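Local coordinates for protein D-glycero-alpha-D-manno-heptose 7-phosphate kinase (Campylobacter jejuni subsp. jejuni, PDB 4N3O) that phosphorylates D-glycero-alpha-D-manno-heptose 7-phosphate at C-1 with ATP, giving the 1,7-bisphosphate on the way to GDP-heptose for the capsule, at residues M175-Y178 / R182-V185. Sequence-based numbering, arbitrary orientation.
Sequences MEFY and RVIV
Tyr-178 and Arg-182 face each other beside the turn of an antiparallel hairpin. The arginine chain bends at its third torsion (chi3 40°), which brings the guanidinium back obliquely beside the CB and CG end of Tyr-178: Arg-182 NH1 lies 3.2 Å from Tyr-178 CB and Arg-182 NH2 3.8 Å from Tyr-178 CD2, with the two flat groups 32° apart. A long chain suits this exposed end, folding its guanidinium against the tyrosine while leaving the charge near solvent. Ile-184 CD1 reaches Tyr-178 CD2, 4.2 Å away, and Glu-176, also on this face, turns its carboxylate to a salt bridge with Lys-244. On the other face Phe-177, with CG anti to its carbonyl carbon (chi1 -54°), sets CE1 3.6 Å from Val-183 CG1, while Val-183 CG2 meets the ring edge in plane. Beyond them extended selenomethionine Met-175 lays SE and CE along both methyls of Val-185; Met-175 and Phe-177 fill the side packed on helix 162-169, and beta-branched Val-183, Ile-184 and Val-185 suit an extended strand. Glu-176 and Ile-184 exchange two backbone hydrogen bonds. The strands form a beta hairpin, which strand 31-40, paired with 175-178, joins to the large mixed sheet of this GHMP kinase.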
loop_
_atom_site.group_PDB
_atom_site.type_symbol
_atom_site.label_atom_id
_atom_site.label_comp_id
_atom_site.label_asym_id
_atom_site.label_seq_id
_atom_site.Cartn_x
_atom_site.Cartn_y
_atom_site.Cartn_z
HETATM N N MSE A 175 0.857 -16.395 -16.680
HETATM C CA MSE A 175 1.830 -17.409 -17.043
HETATM C C MSE A 175 1.186 -18.646 -17.583
HETATM O O MSE A 175 0.251 -19.195 -16.987
HETATM C CB MSE A 175 2.662 -17.671 -15.806
HETATM C CG MSE A 175 2.981 -16.301 -15.194
HETATM SE SE MSE A 175 4.399 -16.557 -13.896
HETATM C CE MSE A 175 4.756 -14.751 -13.250
ATOM N N GLU A 176 1.682 -19.077 -18.743
ATOM C CA GLU A 176 1.194 -20.274 -19.416
ATOM C C GLU A 176 2.263 -21.340 -19.365
ATOM O O GLU A 176 3.450 -21.063 -19.550
ATOM C CB GLU A 176 0.761 -19.943 -20.843
ATOM C CG GLU A 176 -0.571 -19.205 -20.850
ATOM C CD GLU A 176 -0.856 -18.479 -22.143
ATOM O OE1 GLU A 176 -1.911 -18.760 -22.768
ATOM O OE2 GLU A 176 -0.016 -17.633 -22.535
ATOM N N PHE A 177 1.833 -22.558 -19.073
ATOM C CA PHE A 177 2.755 -23.674 -18.936
ATOM C C PHE A 177 2.642 -24.680 -20.079
ATOM O O PHE A 177 1.540 -25.076 -20.480
ATOM C CB PHE A 177 2.525 -24.363 -17.595
ATOM C CG PHE A 177 2.597 -23.430 -16.430
ATOM C CD1 PHE A 177 3.798 -22.811 -16.099
ATOM C CD2 PHE A 177 1.471 -23.167 -15.660
ATOM C CE1 PHE A 177 3.875 -21.940 -15.028
ATOM C CE2 PHE A 177 1.542 -22.301 -14.584
ATOM C CZ PHE A 177 2.746 -21.684 -14.269
ATOM N N TYR A 178 3.799 -25.076 -20.604
ATOM C CA TYR A 178 3.863 -26.037 -21.689
ATOM C C TYR A 178 4.772 -27.218 -21.343
ATOM O O TYR A 178 5.959 -27.052 -21.036
ATOM C CB TYR A 178 4.326 -25.360 -22.979
ATOM C CG TYR A 178 3.329 -24.370 -23.520
ATOM C CD1 TYR A 178 2.316 -24.778 -24.381
ATOM C CD2 TYR A 178 3.388 -23.023 -23.165
ATOM C CE1 TYR A 178 1.391 -23.874 -24.879
ATOM C CE2 TYR A 178 2.469 -22.108 -23.659
ATOM C CZ TYR A 178 1.473 -22.540 -24.513
ATOM O OH TYR A 178 0.557 -21.650 -25.007
ATOM N N ARG A 182 8.463 -25.397 -20.225
ATOM C CA ARG A 182 8.487 -24.003 -20.668
ATOM C C ARG A 182 7.419 -23.121 -20.015
ATOM O O ARG A 182 6.219 -23.312 -20.221
ATOM C CB ARG A 182 8.348 -23.925 -22.196
ATOM C CG ARG A 182 9.650 -24.090 -22.963
ATOM C CD ARG A 182 9.417 -24.286 -24.461
ATOM N NE ARG A 182 8.342 -23.434 -24.983
ATOM C CZ ARG A 182 7.091 -23.838 -25.227
ATOM N NH1 ARG A 182 6.727 -25.104 -25.036
ATOM N NH2 ARG A 182 6.197 -22.971 -25.690
ATOM N N VAL A 183 7.868 -22.156 -19.222
ATOM C CA VAL A 183 6.962 -21.214 -18.598
ATOM C C VAL A 183 7.011 -19.973 -19.466
ATOM O O VAL A 183 8.067 -19.345 -19.603
ATOM C CB VAL A 183 7.380 -20.829 -17.164
ATOM C CG1 VAL A 183 6.361 -19.862 -16.565
ATOM C CG2 VAL A 183 7.523 -22.066 -16.286
ATOM N N ILE A 184 5.890 -19.657 -20.103
ATOM C CA ILE A 184 5.789 -18.452 -20.913
ATOM C C ILE A 184 5.151 -17.414 -19.989
ATOM O O ILE A 184 4.060 -17.612 -19.441
ATOM C CB ILE A 184 5.027 -18.686 -22.240
ATOM C CG1 ILE A 184 5.962 -19.319 -23.282
ATOM C CG2 ILE A 184 4.551 -17.370 -22.839
ATOM C CD1 ILE A 184 6.717 -20.543 -22.806
ATOM N N VAL A 185 5.873 -16.330 -19.772
ATOM C CA VAL A 185 5.414 -15.298 -18.886
ATOM C C VAL A 185 4.988 -14.105 -19.699
ATOM O O VAL A 185 5.767 -13.599 -20.504
ATOM C CB VAL A 185 6.533 -14.877 -17.922
ATOM C CG1 VAL A 185 6.076 -13.740 -17.022
ATOM C CG2 VAL A 185 6.973 -16.071 -17.095
#